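Local coordinates for probable glutamine synthetase (Pseudomonas aeruginosa, PDB 4HPP), which is a probable glutamine synthetase, built from an N-terminal beta-sheet domain and a larger catalytic domain, here modelled with magnesium, calcium and glutamic acid, at residues L96-T99 with D100-W104; T209-V212 with A213-M216. All blocks are in the same frame, centred on the assembly; numbering follows the deposited sequence.

Interaction 1: L96-T99 with D100-W104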
ATOM      1  N   LEU A  96      37.047  22.741  22.932  1.00 49.97           N
ATOM      2  CA  LEU A  96      38.042  23.029  21.886  1.00 48.07           C
ATOM      3  C   LEU A  96      39.350  23.559  22.447  1.00 53.72           C
ATOM      4  O   LEU A  96      39.367  24.494  23.268  1.00 56.33           O
ATOM      5  CB  LEU A  96      37.487  24.064  20.911  1.00 43.80           C
ATOM      6  CG  LEU A  96      36.273  23.655  20.078  1.00 38.62           C
ATOM      7  CD1 LEU A  96      35.754  24.818  19.241  1.00 44.29           C
ATOM      8  CD2 LEU A  96      36.631  22.525  19.134  1.00 37.98           C
ATOM      9  N   VAL A  97      40.452  22.976  21.986  1.00 53.76           N
ATOM     10  CA  VAL A  97      41.790  23.284  22.517  1.00 58.38           C
ATOM     11  C   VAL A  97      42.771  23.264  21.363  1.00 62.38           C
ATOM     12  O   VAL A  97      42.484  22.620  20.370  1.00 66.82           O
ATOM     13  CB  VAL A  97      42.211  22.271  23.610  1.00 52.39           C
ATOM     14  CG1 VAL A  97      41.175  22.258  24.708  1.00 51.66           C
ATOM     15  CG2 VAL A  97      42.356  20.851  23.051  1.00 48.04           C
ATOM     16  N   GLU A  98      43.899  23.976  21.480  1.00 74.37           N
ATOM     17  CA  GLU A  98      44.980  23.953  20.453  1.00 76.07           C
ATOM     18  C   GLU A  98      45.707  22.608  20.551  1.00 79.85           C
ATOM     19  O   GLU A  98      45.434  21.878  21.501  1.00 88.90           O
ATOM     20  CB  GLU A  98      45.901  25.160  20.631  1.00 79.72           C
ATOM     21  CG  GLU A  98      45.371  26.448  19.959  1.00 80.77           C
ATOM     22  CD  GLU A  98      45.162  27.629  20.929  1.00 91.43           C
ATOM     23  OE1 GLU A  98      45.783  27.652  22.020  1.00103.47           O
ATOM     24  OE2 GLU A  98      44.368  28.554  20.616  1.00 85.82           O
ATOM     25  N   THR A  99      46.585  22.231  19.607  1.00 84.97           N
ATOM     26  CA  THR A  99      47.054  20.786  19.549  1.00 83.59           C
ATOM     27  C   THR A  99      47.848  20.228  20.757  1.00 76.62           C
ATOM     28  O   THR A  99      47.908  19.002  20.956  1.00 77.34           O
ATOM     29  CB  THR A  99      47.787  20.383  18.224  1.00 89.51           C
ATOM     30  OG1 THR A  99      48.700  21.408  17.816  1.00 92.00           O
ATOM     31  CG2 THR A  99      46.810  20.117  17.095  1.00 72.61           C
ATOM     32  N   ASP A 100      48.437  21.137  21.540  1.00 74.80           N
ATOM     33  CA  ASP A 100      49.258  20.836  22.742  1.00 81.11           C
ATOM     34  C   ASP A 100      48.471  20.608  24.044  1.00 86.16           C
ATOM     35  O   ASP A 100      49.051  20.150  25.037  1.00 97.08           O
ATOM     36  CB  ASP A 100      50.274  21.982  22.995  1.00 71.83           C
ATOM     37  CG  ASP A 100      49.646  23.385  22.839  1.00 67.84           C
ATOM     38  OD1 ASP A 100      50.349  24.326  22.464  1.00 69.47           O
ATOM     39  OD2 ASP A 100      48.442  23.573  23.069  1.00 71.48           O
ATOM     40  N   GLY A 101      47.176  20.955  24.044  1.00 84.51           N
ATOM     41  CA  GLY A 101      46.316  20.935  25.253  1.00 81.17           C
ATOM     42  C   GLY A 101      45.724  22.292  25.654  1.00 77.92           C
ATOM     43  O   GLY A 101      44.968  22.397  26.629  1.00 74.90           O
ATOM     44  N   THR A 102      46.032  23.323  24.870  1.00 72.34           N
ATOM     45  CA  THR A 102      45.838  24.713  25.285  1.00 75.96           C
ATOM     46  C   THR A 102      44.420  25.235  25.028  1.00 77.85           C
ATOM     47  O   THR A 102      44.030  25.408  23.855  1.00 69.22           O
ATOM     48  CB  THR A 102      46.885  25.634  24.609  1.00 77.65           C
ATOM     49  OG1 THR A 102      48.195  25.138  24.896  1.00 67.53           O
ATOM     50  CG2 THR A 102      46.751  27.111  25.076  1.00 82.25           C
ATOM     51  N   PRO A 103      43.664  25.502  26.129  1.00 73.26           N
ATOM     52  CA  PRO A 103      42.274  25.954  26.045  1.00 64.10           C
ATOM     53  C   PRO A 103      42.106  27.061  25.022  1.00 58.84           C
ATOM     54  O   PRO A 103      42.720  28.101  25.166  1.00 76.32           O
ATOM     55  CB  PRO A 103      41.979  26.463  27.460  1.00 61.50           C
ATOM     56  CG  PRO A 103      42.882  25.649  28.341  1.00 62.91           C
ATOM     57  CD  PRO A 103      44.104  25.312  27.532  1.00 63.49           C
ATOM     58  N   TRP A 104      41.278  26.823  24.004  1.00 54.91           N
ATOM     59  CA  TRP A 104      41.041  27.771  22.912  1.00 56.25           C
ATOM     60  C   TRP A 104      40.089  28.817  23.350  1.00 56.19           C
ATOM     61  O   TRP A 104      38.957  28.498  23.657  1.00 54.75           O
ATOM     62  CB  TRP A 104      40.440  27.070  21.690  1.00 54.04           C
ATOM     63  CG  TRP A 104      40.397  27.922  20.432  1.00 58.87           C
ATOM     64  CD1 TRP A 104      41.440  28.691  19.875  1.00 61.74           C
ATOM     65  CD2 TRP A 104      39.270  28.095  19.502  1.00 55.89           C
ATOM     66  NE1 TRP A 104      41.036  29.302  18.712  1.00 51.88           N
ATOM     67  CE2 TRP A 104      39.740  28.989  18.441  1.00 57.72           C
ATOM     68  CE3 TRP A 104      37.991  27.607  19.439  1.00 61.92           C
ATOM     69  CZ2 TRP A 104      38.922  29.366  17.387  1.00 62.26           C
ATOM     70  CZ3 TRP A 104      37.180  27.988  18.369  1.00 63.47           C
ATOM     71  CH2 TRP A 104      37.640  28.846  17.368  1.00 64.23           C
TER
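Trp104 N donates to Leu96 O at 3.1 Å and Glu98 N to Thr102 O at 2.8 Å, two backbone hydrogen bonds that fold the chain after a strand into a hairpin-like reversal. They flank the single bridge between Val97 and Pro103. At the tip, a type I turn from Glu98 to Gly101 is closed by a third bond, with Gly101 N 3.2 Å from Glu98 O. Gly101 has a positive phi (119°), a conformation that glycine adopts readily.

Beyond the turn, Thr102 N makes a weak hydrogen bond to Asp100 OD2. The Thr102 hydroxyl is modelled implausibly close to the same oxygen, which leaves that second bond doubtful.

A carboxylate oxygen of Glu98 sits at the edge of the Trp104 ring: Glu98 OE2 lies in the indole plane, 3.0 Å from Trp104 CD1, with carboxylate and ring nearly perpendicular (86°). Glu98 OE1 rests 3.3 Å from Thr102 CG2.

The apolar contact comes from Leu96, whose CD1 reaches Trp104 CE3 at 3.6 Å. A chi1 near trans (-169°) lays the Trp104 side chain alongside the leucine.

Val97 is backbone hydrogen-bonded to Arg67 of strand 66-78, whose Leu66 touches both Glu98 and Trp104. The indole also meets the ring of Trp60, and Thr99 and Asp100 pack on Val317 and Ser319 of a second subunit.

Interaction 2: T209-V212 with A213-M216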
ATOM      1  N   THR A 209      14.930  16.114  21.561  1.00 40.71           N
ATOM      2  CA  THR A 209      13.589  16.459  20.999  1.00 39.48           C
ATOM      3  C   THR A 209      13.579  16.351  19.471  1.00 41.92           C
ATOM      4  O   THR A 209      12.753  15.590  18.894  1.00 42.76           O
ATOM      5  CB  THR A 209      13.125  17.836  21.419  1.00 37.24           C
ATOM      6  OG1 THR A 209      13.155  17.872  22.831  1.00 36.91           O
ATOM      7  CG2 THR A 209      11.684  18.118  20.971  1.00 37.72           C
ATOM      8  N   ARG A 210      14.544  17.023  18.840  1.00 37.07           N
ATOM      9  CA  ARG A 210      14.797  16.821  17.415  1.00 41.11           C
ATOM     10  C   ARG A 210      14.877  15.316  17.022  1.00 41.24           C
ATOM     11  O   ARG A 210      14.155  14.883  16.111  1.00 38.08           O
ATOM     12  CB  ARG A 210      16.049  17.613  16.948  1.00 42.97           C
ATOM     13  CG  ARG A 210      15.769  19.084  16.767  1.00 43.50           C
ATOM     14  CD  ARG A 210      16.980  19.953  16.980  1.00 46.26           C
ATOM     15  NE  ARG A 210      16.618  21.364  17.053  1.00 44.06           N
ATOM     16  CZ  ARG A 210      17.448  22.377  17.350  1.00 44.04           C
ATOM     17  NH1 ARG A 210      18.728  22.163  17.566  1.00 33.38           N
ATOM     18  NH2 ARG A 210      16.988  23.643  17.364  1.00 47.13           N
ATOM     19  N   GLU A 211      15.721  14.515  17.703  1.00 40.38           N
ATOM     20  CA  GLU A 211      15.837  13.062  17.365  1.00 32.69           C
ATOM     21  C   GLU A 211      14.531  12.240  17.557  1.00 30.14           C
ATOM     22  O   GLU A 211      14.181  11.405  16.748  1.00 32.03           O
ATOM     23  CB  GLU A 211      17.010  12.439  18.083  1.00 36.52           C
ATOM     24  CG  GLU A 211      17.183  10.942  17.876  1.00 37.48           C
ATOM     25  CD  GLU A 211      17.558  10.598  16.473  1.00 39.37           C
ATOM     26  OE1 GLU A 211      17.510   9.398  16.095  1.00 45.72           O
ATOM     27  OE2 GLU A 211      17.948  11.514  15.768  1.00 42.59           O
ATOM     28  N   VAL A 212      13.762  12.525  18.574  1.00 27.21           N
ATOM     29  CA  VAL A 212      12.526  11.799  18.762  1.00 31.03           C
ATOM     30  C   VAL A 212      11.612  12.171  17.584  1.00 37.77           C
ATOM     31  O   VAL A 212      11.154  11.282  16.848  1.00 40.09           O
ATOM     32  CB  VAL A 212      11.953  12.128  20.169  1.00 31.69           C
ATOM     33  CG1 VAL A 212      10.599  11.505  20.387  1.00 33.59           C
ATOM     34  CG2 VAL A 212      12.894  11.618  21.260  1.00 30.90           C
ATOM     35  N   ALA A 213      11.396  13.485  17.352  1.00 36.49           N
ATOM     36  CA  ALA A 213      10.609  13.914  16.200  1.00 34.31           C
ATOM     37  C   ALA A 213      11.099  13.233  14.904  1.00 33.86           C
ATOM     38  O   ALA A 213      10.327  12.641  14.134  1.00 31.15           O
ATOM     39  CB  ALA A 213      10.604  15.457  16.083  1.00 35.45           C
ATOM     40  N   ARG A 214      12.411  13.224  14.694  1.00 38.80           N
ATOM     41  CA  ARG A 214      12.920  12.577  13.474  1.00 38.31           C
ATOM     42  C   ARG A 214      12.424  11.130  13.431  1.00 44.78           C
ATOM     43  O   ARG A 214      11.962  10.688  12.386  1.00 38.02           O
ATOM     44  CB  ARG A 214      14.441  12.640  13.394  1.00 34.12           C
ATOM     45  CG  ARG A 214      15.022  12.138  12.074  1.00 34.97           C
ATOM     46  CD  ARG A 214      16.546  11.986  12.182  1.00 40.74           C
ATOM     47  NE  ARG A 214      16.933  10.912  13.094  1.00 36.63           N
ATOM     48  CZ  ARG A 214      17.019   9.626  12.762  1.00 34.82           C
ATOM     49  NH1 ARG A 214      16.722   9.183  11.552  1.00 40.59           N
ATOM     50  NH2 ARG A 214      17.368   8.748  13.664  1.00 44.12           N
ATOM     51  N   GLN A 215      12.469  10.425  14.580  1.00 40.29           N
ATOM     52  CA  GLN A 215      12.167   9.001  14.580  1.00 42.38           C
ATOM     53  C   GLN A 215      10.706   8.712  14.239  1.00 43.34           C
ATOM     54  O   GLN A 215      10.382   7.595  13.817  1.00 43.56           O
ATOM     55  CB  GLN A 215      12.592   8.314  15.874  1.00 37.80           C
ATOM     56  CG  GLN A 215      14.081   8.232  16.011  1.00 38.99           C
ATOM     57  CD  GLN A 215      14.502   7.271  17.084  1.00 45.78           C
ATOM     58  OE1 GLN A 215      13.737   6.369  17.466  1.00 46.05           O
ATOM     59  NE2 GLN A 215      15.708   7.474  17.611  1.00 40.69           N
ATOM     60  N   MET A 216       9.854   9.730  14.331  1.00 41.92           N
ATOM     61  CA  MET A 216       8.394   9.530  14.139  1.00 38.63           C
ATOM     62  C   MET A 216       7.954  10.165  12.836  1.00 45.05           C
ATOM     63  O   MET A 216       6.794  10.038  12.440  1.00 41.43           O
ATOM     64  CB  MET A 216       7.614  10.115  15.332  1.00 41.52           C
ATOM     65  CG  MET A 216       8.006   9.510  16.697  1.00 43.98           C
ATOM     66  SD  MET A 216       7.028   9.986  18.121  1.00 53.49           S
ATOM     67  CE  MET A 216       5.634   8.886  17.985  1.00 53.03           C
TER
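The guanidinium of Arg214 meets the carboxylate of Glu211 at its edge, with Glu211 CD in the guanidinium plane and the two groups turned 37° apart. The grip is side-on: Arg214 NH2 approaches Glu211 OE1 at 2.5 Å on the syn side, and Arg214 NE reaches Glu211 OE2 at 2.9 Å from above the carboxylate plane. Gln215 adds a third donor, its NE2 lying 3.0 Å from Glu211 OE1 on the anti side, with the amide steeply inclined to the carboxylate (75°).

A bend at chi2 (67°) turns the Glu211 carboxylate toward the next helical turn. There OE1 takes two donors within 209-216 and also a salt bridge from Arg154 of a second subunit, while the oxygen of the Gln215 amide accepts from Asp83 N. The gathered positive charge probably favours the ionised carboxylate.

Beneath these groups runs regular i to i+4 backbone bonding, including Ala213 N to Thr209 O at 2.9 Å. Toward the C-terminal end of the helix, Met216 N makes only a weak bond to Val212 O, alongside a bond to Ala213 O.

These residues form the last turns of helix 196-216, where Arg210 pairs with Glu207 about one turn earlier. Val212 and Met216 pack on Phe159 of helix 159-169, and Thr209, Arg210 and Ala213 touch Thr220 of strand 219-221.

Both contacts are local and partly buried, and each lies at the end of a secondary-structure element. Interaction 1 reverses the chain after strand 89-97, in the N-terminal part of the protein; interaction 2 is in the final turns of helix 196-216, in the catalytic part. Their nearest atoms are about 17 Å apart, with no element in common. In interaction 1 backbone bonds dominate, with a buried pair of a strand leucine and a loop tryptophan at one end and a more exposed turn at the tip. Interaction 2 instead layers a charged network over a continuous helical backbone. Each reaches a second subunit: 96-104 through packing at its turn, 209-216 through a salt bridge as well.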